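Side-chain contacts in DUTPase (Staphylococcus phage 11, PDB 4GV8), which probably hydrolyses dUTP to dUMP and pyrophosphate, as a trimeric dUTPase whose subunits share their nucleotide sites: residues R15-N20 with T47-S52; L88-K93 with K133-V138. One frame throughout, in Å; residues are numbered along the deposited sequence.

Interaction 1. Residues R15-N20 with T47-S52. With DUP (2'-deoxyuridine 5'-alpha,beta-imido-triphosphate), chain L.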
loop_
_atom_site.group_PDB
_atom_site.type_symbol
_atom_site.label_atom_id
_atom_site.label_comp_id
_atom_site.label_asym_id
_atom_site.label_seq_id
_atom_site.Cartn_x
_atom_site.Cartn_y
_atom_site.Cartn_z
ATOM N N ARG B 15 0.224 -23.536 -7.620
ATOM C CA ARG B 15 -1.026 -23.995 -7.076
ATOM C C ARG B 15 -2.083 -23.037 -7.492
ATOM O O ARG B 15 -1.873 -21.815 -7.419
ATOM C CB ARG B 15 -0.993 -24.021 -5.566
ATOM C CG ARG B 15 -2.309 -24.525 -5.010
ATOM C CD ARG B 15 -2.214 -24.713 -3.523
ATOM N NE ARG B 15 -3.543 -24.900 -2.962
ATOM C CZ ARG B 15 -3.787 -25.149 -1.675
ATOM N NH1 ARG B 15 -2.786 -25.253 -0.790
ATOM N NH2 ARG B 15 -5.043 -25.288 -1.270
ATOM N N MET B 16 -3.214 -23.591 -7.909
ATOM C CA MET B 16 -4.355 -22.791 -8.311
ATOM C C MET B 16 -4.683 -21.807 -7.183
ATOM O O MET B 16 -4.834 -22.219 -6.026
ATOM C CB MET B 16 -5.584 -23.701 -8.614
ATOM C CG MET B 16 -5.626 -24.195 -10.044
ATOM S SD MET B 16 -5.547 -22.933 -11.346
ATOM C CE MET B 16 -7.286 -22.495 -11.499
ATOM N N PRO B 17 -4.746 -20.503 -7.498
ATOM C CA PRO B 17 -5.291 -19.578 -6.493
ATOM C C PRO B 17 -6.666 -20.014 -5.967
ATOM O O PRO B 17 -7.353 -20.828 -6.573
ATOM C CB PRO B 17 -5.434 -18.278 -7.258
ATOM C CG PRO B 17 -4.392 -18.372 -8.322
ATOM C CD PRO B 17 -4.381 -19.806 -8.748
ATOM N N GLU B 18 -7.060 -19.449 -4.840
ATOM C CA GLU B 18 -8.144 -20.014 -4.040
ATOM C C GLU B 18 -8.903 -18.930 -3.300
ATOM O O GLU B 18 -8.314 -18.160 -2.541
ATOM C CB GLU B 18 -7.509 -20.926 -3.004
ATOM C CG GLU B 18 -8.243 -22.202 -2.694
ATOM C CD GLU B 18 -7.522 -22.953 -1.593
ATOM O OE1 GLU B 18 -6.970 -22.297 -0.666
ATOM O OE2 GLU B 18 -7.493 -24.199 -1.662
ATOM N N ARG B 19 -10.212 -18.909 -3.482
ATOM C CA ARG B 19 -11.109 -18.008 -2.744
ATOM C C ARG B 19 -11.624 -18.638 -1.484
ATOM O O ARG B 19 -12.311 -19.689 -1.545
ATOM C CB ARG B 19 -12.318 -17.698 -3.577
ATOM C CG ARG B 19 -11.942 -16.940 -4.795
ATOM C CD ARG B 19 -13.178 -16.646 -5.580
ATOM N NE ARG B 19 -14.052 -15.763 -4.848
ATOM C CZ ARG B 19 -15.301 -15.495 -5.220
ATOM N NH1 ARG B 19 -15.829 -16.036 -6.328
ATOM N NH2 ARG B 19 -16.038 -14.682 -4.470
ATOM N N ASN B 20 -11.345 -17.956 -0.367
ATOM C CA ASN B 20 -11.690 -18.432 0.978
ATOM C C ASN B 20 -13.227 -18.674 1.094
ATOM O O ASN B 20 -13.656 -19.800 1.360
ATOM C CB ASN B 20 -11.084 -17.452 2.026
ATOM C CG ASN B 20 -11.292 -17.874 3.498
ATOM O OD1 ASN B 20 -11.997 -18.834 3.811
ATOM N ND2 ASN B 20 -10.680 -17.107 4.419
ATOM N N THR B 47 5.225 -17.072 -7.741
ATOM C CA THR B 47 3.987 -17.839 -7.551
ATOM C C THR B 47 3.921 -19.048 -8.506
ATOM O O THR B 47 3.128 -20.012 -8.299
ATOM C CB THR B 47 2.766 -16.910 -7.867
ATOM O OG1 THR B 47 2.831 -16.446 -9.240
ATOM C CG2 THR B 47 2.811 -15.703 -6.972
ATOM N N ASP B 48 4.733 -18.960 -9.561
ATOM C CA ASP B 48 4.615 -19.815 -10.761
ATOM C C ASP B 48 3.163 -19.895 -11.304
ATOM O O ASP B 48 2.659 -20.937 -11.750
ATOM C CB ASP B 48 5.247 -21.214 -10.503
ATOM C CG ASP B 48 6.755 -21.162 -10.403
ATOM O OD1 ASP B 48 7.386 -20.110 -10.695
ATOM O OD2 ASP B 48 7.348 -22.186 -10.077
ATOM N N VAL B 49 2.504 -18.754 -11.312
ATOM C CA VAL B 49 1.132 -18.664 -11.824
ATOM C C VAL B 49 1.087 -17.478 -12.800
ATOM O O VAL B 49 1.620 -16.413 -12.487
ATOM C CB VAL B 49 0.110 -18.533 -10.663
ATOM C CG1 VAL B 49 -1.280 -18.163 -11.168
ATOM C CG2 VAL B 49 0.086 -19.814 -9.833
ATOM N N ALA B 50 0.521 -17.689 -13.994
ATOM C CA ALA B 50 0.106 -16.590 -14.886
ATOM C C ALA B 50 -1.451 -16.535 -14.948
ATOM O O ALA B 50 -2.149 -17.544 -14.826
ATOM C CB ALA B 50 0.716 -16.723 -16.283
ATOM N N VAL B 51 -1.987 -15.323 -15.071
ATOM C CA VAL B 51 -3.425 -15.136 -15.275
ATOM C C VAL B 51 -3.565 -14.302 -16.560
ATOM O O VAL B 51 -2.583 -13.702 -17.017
ATOM C CB VAL B 51 -4.102 -14.463 -14.038
ATOM C CG1 VAL B 51 -3.992 -15.355 -12.785
ATOM C CG2 VAL B 51 -3.507 -13.069 -13.795
ATOM N N SER B 52 -4.755 -14.291 -17.159
ATOM C CA SER B 52 -5.093 -13.381 -18.250
ATOM C C SER B 52 -6.302 -12.525 -17.828
ATOM O O SER B 52 -7.467 -12.906 -18.037
ATOM C CB SER B 52 -5.418 -14.124 -19.546
ATOM O OG SER B 52 -5.495 -13.218 -20.627
HETATM O O4 DUP L . -6.510 -4.084 7.823
HETATM C C4 DUP L . -7.548 -4.928 7.894
HETATM C C5 DUP L . -7.664 -6.002 7.019
HETATM C C6 DUP L . -8.755 -6.880 7.126
HETATM N N3 DUP L . -8.498 -4.746 8.821
HETATM C C2 DUP L . -9.545 -5.635 8.932
HETATM O O2 DUP L . -10.482 -5.404 9.895
HETATM N N1 DUP L . -9.665 -6.708 8.104
HETATM C "C1'" DUP L . -10.782 -7.664 8.233
HETATM C "C2'" DUP L . -11.759 -7.485 7.092
HETATM C "C3'" DUP L . -11.475 -8.652 6.162
HETATM O "O3'" DUP L . -12.680 -9.025 5.486
HETATM O "O4'" DUP L . -10.238 -9.005 8.186
HETATM C "C4'" DUP L . -10.856 -9.731 7.087
HETATM C "C5'" DUP L . -9.839 -10.655 6.425
HETATM O "O5'" DUP L . -8.908 -9.972 5.561
HETATM P PA DUP L . -7.781 -10.868 4.810
HETATM O O1A DUP L . -6.797 -9.851 4.275
HETATM O O2A DUP L . -8.365 -11.872 3.872
HETATM N N3A DUP L . -7.044 -11.639 6.119
HETATM P PB DUP L . -6.529 -13.247 6.224
HETATM O O1B DUP L . -6.481 -13.780 4.796
HETATM O O2B DUP L . -5.224 -13.268 7.006
HETATM O O3B DUP L . -7.724 -14.005 7.058
HETATM P PG DUP L . -9.116 -14.768 6.562
HETATM O O2G DUP L . -9.363 -14.529 5.065
HETATM O O1G DUP L . -8.605 -16.127 6.823
HETATM O O3G DUP L . -10.110 -14.187 7.519
HETATM O O HOH W 1 1.485 -20.916 -6.718
#
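In the jelly-roll fold, the loop that runs on to a nucleotide pocket passes strand 49-52 and brings Arg15 and Pro17 against Val49. The side chain of Val49 divides its two methyls between them. Val49 CG2 comes up to Arg15 O, obliquely ahead of it, at 3.7 Å, while Val49 CG1, which lies anti to its own backbone N (chi1 169°), meets the pyrrolidine ring at Pro17 CG across 4.2 Å. No direct hydrogen bond joins the segments. One water probably spans them, accepting from Arg15 N at 3.0 Å; its approach to Thr47 O, 2.5 Å, is very short, and that half of the bridge is doubtful. Thr47 OG1 accepts from Val49 N at 3.1 Å, an ST turn that ties Thr47 to Val49. Val7 and Leu9 of strand 4-9 close over Val49 as well.

Further along, segment 15-20 reaches the nucleotide. Asn20 ND2 donates to the gamma-phosphate oxygen O2G of the bound imido-triphosphate at 3.0 Å, with a bent N-H...O angle of 135°. The Arg15 side chain, extended through its first three torsions, forms a salt bridge with Glu18, Arg15 NH2 to Glu18 OE2 being 2.7 Å. With two methyl contacts and a probable water bridge, the segments are joined only lightly, burying 115 Å², while the amide of Asn20 is committed to the phosphate.

Interaction 2. Residues L88-K93 with K133-V138. With DUP (2'-deoxyuridine 5'-alpha,beta-imido-triphosphate), chain J; DUP (2'-deoxyuridine 5'-alpha,beta-imido-triphosphate), chain L.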
loop_
_atom_site.group_PDB
_atom_site.type_symbol
_atom_site.label_atom_id
_atom_site.label_comp_id
_atom_site.label_asym_id
_atom_site.label_seq_id
_atom_site.Cartn_x
_atom_site.Cartn_y
_atom_site.Cartn_z
ATOM N N LEU B 88 3.500 -14.116 -11.924
ATOM C CA LEU B 88 3.120 -13.132 -10.936
ATOM C C LEU B 88 4.178 -13.251 -9.837
ATOM O O LEU B 88 4.378 -14.343 -9.239
ATOM C CB LEU B 88 1.702 -13.407 -10.412
ATOM C CG LEU B 88 0.431 -13.281 -11.321
ATOM C CD1 LEU B 88 -0.843 -13.485 -10.466
ATOM C CD2 LEU B 88 0.420 -11.959 -12.079
ATOM N N GLY B 89 4.895 -12.142 -9.629
ATOM C CA GLY B 89 5.846 -12.026 -8.531
ATOM C C GLY B 89 5.306 -11.193 -7.349
ATOM O O GLY B 89 4.730 -10.094 -7.533
ATOM N N ILE B 90 5.495 -11.737 -6.133
ATOM C CA ILE B 90 5.157 -11.073 -4.875
ATOM C C ILE B 90 6.373 -10.247 -4.333
ATOM O O ILE B 90 7.406 -10.804 -3.930
ATOM C CB ILE B 90 4.699 -12.101 -3.819
ATOM C CG1 ILE B 90 3.366 -12.787 -4.236
ATOM C CG2 ILE B 90 4.521 -11.428 -2.445
ATOM C CD1 ILE B 90 2.983 -14.055 -3.453
ATOM N N ASN B 91 6.198 -8.928 -4.356
ATOM C CA ASN B 91 7.184 -7.907 -4.035
ATOM C C ASN B 91 7.224 -7.675 -2.513
ATOM O O ASN B 91 6.377 -6.955 -1.976
ATOM C CB ASN B 91 6.752 -6.632 -4.779
ATOM C CG ASN B 91 7.824 -5.544 -4.849
ATOM O OD1 ASN B 91 8.905 -5.640 -4.252
ATOM N ND2 ASN B 91 7.506 -4.474 -5.597
ATOM N N ILE B 92 8.228 -8.265 -1.851
ATOM C CA ILE B 92 8.315 -8.431 -0.373
ATOM C C ILE B 92 9.601 -7.843 0.196
ATOM O O ILE B 92 10.592 -7.736 -0.514
ATOM C CB ILE B 92 8.089 -9.906 0.022
ATOM C CG1 ILE B 92 7.415 -10.019 1.381
ATOM C CG2 ILE B 92 9.347 -10.788 -0.061
ATOM C CD1 ILE B 92 6.788 -11.377 1.555
ATOM N N LYS B 93 9.515 -7.340 1.438
ATOM C CA LYS B 93 10.618 -6.898 2.264
ATOM C C LYS B 93 10.378 -7.456 3.684
ATOM O O LYS B 93 9.237 -7.467 4.184
ATOM C CB LYS B 93 10.675 -5.369 2.344
ATOM C CG LYS B 93 11.753 -4.880 3.300
ATOM C CD LYS B 93 11.967 -3.396 3.204
ATOM C CE LYS B 93 13.087 -2.948 4.129
ATOM N NZ LYS B 93 13.212 -1.477 4.337
ATOM N N LYS B 133 0.493 -19.546 1.795
ATOM C CA LYS B 133 -0.590 -18.641 1.342
ATOM C C LYS B 133 -0.198 -17.193 1.758
ATOM O O LYS B 133 -0.536 -16.698 2.843
ATOM C CB LYS B 133 -1.908 -19.061 1.960
ATOM C CG LYS B 133 -3.122 -18.454 1.267
ATOM C CD LYS B 133 -4.391 -18.663 2.068
ATOM C CE LYS B 133 -4.982 -20.030 1.849
ATOM N NZ LYS B 133 -5.972 -20.253 2.950
ATOM N N LEU B 134 0.620 -16.585 0.897
ATOM C CA LEU B 134 1.415 -15.408 1.213
ATOM C C LEU B 134 0.748 -14.061 0.844
ATOM O O LEU B 134 1.023 -13.036 1.467
ATOM C CB LEU B 134 2.760 -15.528 0.469
ATOM C CG LEU B 134 3.778 -14.412 0.664
ATOM C CD1 LEU B 134 4.103 -14.266 2.142
ATOM C CD2 LEU B 134 5.062 -14.586 -0.157
ATOM N N ALA B 135 -0.073 -14.065 -0.196
ATOM C CA ALA B 135 -0.774 -12.847 -0.718
ATOM C C ALA B 135 -2.146 -13.211 -1.256
ATOM O O ALA B 135 -2.566 -14.385 -1.221
ATOM C CB ALA B 135 0.053 -12.158 -1.827
ATOM N N GLN B 136 -2.853 -12.203 -1.761
ATOM C CA GLN B 136 -4.142 -12.381 -2.443
ATOM C C GLN B 136 -4.252 -11.451 -3.626
ATOM O O GLN B 136 -3.526 -10.471 -3.741
ATOM C CB GLN B 136 -5.351 -12.219 -1.521
ATOM C CG GLN B 136 -5.547 -10.811 -0.983
ATOM C CD GLN B 136 -6.516 -10.743 0.187
ATOM O OE1 GLN B 136 -6.267 -10.068 1.209
ATOM N NE2 GLN B 136 -7.601 -11.441 0.055
ATOM N N LEU B 137 -5.139 -11.825 -4.537
ATOM C CA LEU B 137 -5.339 -11.152 -5.831
ATOM C C LEU B 137 -6.799 -10.708 -5.916
ATOM O O LEU B 137 -7.732 -11.533 -5.921
ATOM C CB LEU B 137 -5.025 -12.113 -7.016
ATOM C CG LEU B 137 -5.151 -11.469 -8.414
ATOM C CD1 LEU B 137 -4.061 -10.391 -8.661
ATOM C CD2 LEU B 137 -5.246 -12.543 -9.518
ATOM N N VAL B 138 -6.997 -9.385 -5.919
ATOM C CA VAL B 138 -8.322 -8.776 -6.011
ATOM C C VAL B 138 -8.385 -8.093 -7.391
ATOM O O VAL B 138 -7.477 -7.356 -7.753
ATOM C CB VAL B 138 -8.519 -7.740 -4.891
ATOM C CG1 VAL B 138 -9.916 -7.064 -5.030
ATOM C CG2 VAL B 138 -8.304 -8.433 -3.555
HETATM O O4 DUP J . 4.013 -6.817 -7.510
HETATM C C4 DUP J . 3.986 -7.021 -8.854
HETATM C C5 DUP J . 3.803 -5.970 -9.736
HETATM C C6 DUP J . 3.756 -6.205 -11.068
HETATM N N3 DUP J . 4.041 -8.257 -9.375
HETATM C C2 DUP J . 4.064 -8.467 -10.712
HETATM O O2 DUP J . 4.230 -9.722 -11.139
HETATM N N1 DUP J . 3.916 -7.444 -11.578
HETATM C "C1'" DUP J . 3.888 -7.642 -13.032
HETATM C "C2'" DUP J . 2.464 -7.525 -13.586
HETATM C "C3'" DUP J . 2.436 -6.149 -14.251
HETATM O "O3'" DUP J . 1.472 -6.096 -15.299
HETATM O "O4'" DUP J . 4.668 -6.612 -13.710
HETATM C "C4'" DUP J . 3.879 -5.900 -14.690
HETATM C "C5'" DUP J . 4.260 -4.422 -14.774
HETATM O "O5'" DUP J . 3.935 -3.676 -13.573
HETATM P PA DUP J . 4.531 -2.215 -13.373
HETATM O O1A DUP J . 3.979 -1.420 -14.522
HETATM O O2A DUP J . 4.092 -1.934 -11.896
HETATM N N3A DUP J . 6.231 -2.286 -13.419
HETATM P PB DUP J . 7.178 -1.232 -14.365
HETATM O O1B DUP J . 6.349 -0.022 -14.781
HETATM O O2B DUP J . 8.445 -0.969 -13.540
HETATM O O3B DUP J . 7.507 -2.222 -15.655
HETATM P PG DUP J . 6.952 -2.077 -17.183
HETATM O O2G DUP J . 7.973 -1.197 -17.850
HETATM O O1G DUP J . 5.544 -1.468 -17.115
HETATM O O3G DUP J . 6.838 -3.497 -17.689
HETATM O O4 DUP L . -6.510 -4.084 7.823
HETATM C C4 DUP L . -7.548 -4.928 7.894
HETATM C C5 DUP L . -7.664 -6.002 7.019
HETATM C C6 DUP L . -8.755 -6.880 7.126
HETATM N N3 DUP L . -8.498 -4.746 8.821
HETATM C C2 DUP L . -9.545 -5.635 8.932
HETATM O O2 DUP L . -10.482 -5.404 9.895
HETATM N N1 DUP L . -9.665 -6.708 8.104
HETATM C "C1'" DUP L . -10.782 -7.664 8.233
HETATM C "C2'" DUP L . -11.759 -7.485 7.092
HETATM C "C3'" DUP L . -11.475 -8.652 6.162
HETATM O "O3'" DUP L . -12.680 -9.025 5.486
HETATM O "O4'" DUP L . -10.238 -9.005 8.186
HETATM C "C4'" DUP L . -10.856 -9.731 7.087
HETATM C "C5'" DUP L . -9.839 -10.655 6.425
HETATM O "O5'" DUP L . -8.908 -9.972 5.561
HETATM P PA DUP L . -7.781 -10.868 4.810
HETATM O O1A DUP L . -6.797 -9.851 4.275
HETATM O O2A DUP L . -8.365 -11.872 3.872
HETATM N N3A DUP L . -7.044 -11.639 6.119
HETATM P PB DUP L . -6.529 -13.247 6.224
HETATM O O1B DUP L . -6.481 -13.780 4.796
HETATM O O2B DUP L . -5.224 -13.268 7.006
HETATM O O3B DUP L . -7.724 -14.005 7.058
HETATM P PG DUP L . -9.116 -14.768 6.562
HETATM O O2G DUP L . -9.363 -14.529 5.065
HETATM O O1G DUP L . -8.605 -16.127 6.823
HETATM O O3G DUP L . -10.110 -14.187 7.519
#
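Strands 89-93 and 133-138 run at 119° to one another, with their axes 8.8 Å apart at closest approach, and the CA atoms of Ile90 and Ala135 are the nearest across the pair. At that spacing no backbone hydrogen bond links the segments, and side chains do all the joining. A classic beta bulge helps: Leu134 and Ala135 both face Ile29 of strand 26-30, and both direct their side chains toward strand 89-93.

Ile90 carries most of the contact. Its CG1 lies anti to the carbonyl carbon (chi1 -65°), and the branch ends in a methyl shared by two neighbours: Ile90 CD1 is 3.9 Å from Ala135 CB and equally 3.9 Å from Leu134 CD2. The other branch adds to the grip, with Ile90 CG2 also 3.9 Å from Leu134 CD2, so that this leucine methyl rests against both arms of the isoleucine as the two side chains pass at a slant. Ile92 meets Leu134 differently, tip to tip, Ile92 CD1 lying 4.0 Å from Leu134 CD1. The result is a wholly apolar, buried interface.

Both segments also reach nucleotides. Gly89 clasps the uracil of one ligand through its backbone: Gly89 N donates to O2 at 2.9 Å, and the ring N3 donates to Gly89 O at 2.7 Å. This pairing reads the uracil edge with main-chain atoms. Gln136, whose side chain sets out away from strand 89-93, belongs to the pocket of a second nucleotide.

Around this core, Ile75 of strand 73-80 packs on Ile90 and Ile92, Ile45 of strand 42-46 touches Ile90, Ile92 and Leu134, and Ile110 of a loop touches Leu134.

In the fold
Interaction 2 lies at the centre of the chain and is entirely buried, whereas interaction 1 lies farther out and is only partly so; apolar packing alone makes interaction 2, while interaction 1 adds a probable water bridge. They adjoin directly: Thr47 OG1 and Val49 O make probable hydrogen bonds with Leu88 O and Leu88 N respectively, and the methyl of Thr47 packs on Ile90, so the outer contact continues into the core. Both also reach the same large sheet and the same nucleotide: segment 15-20 meets its gamma-phosphate, and segment 133-138 belongs to the pocket of that nucleotide. Segment 88-93 instead holds the uracil of another nucleotide, as the sites are built from more than one subunit.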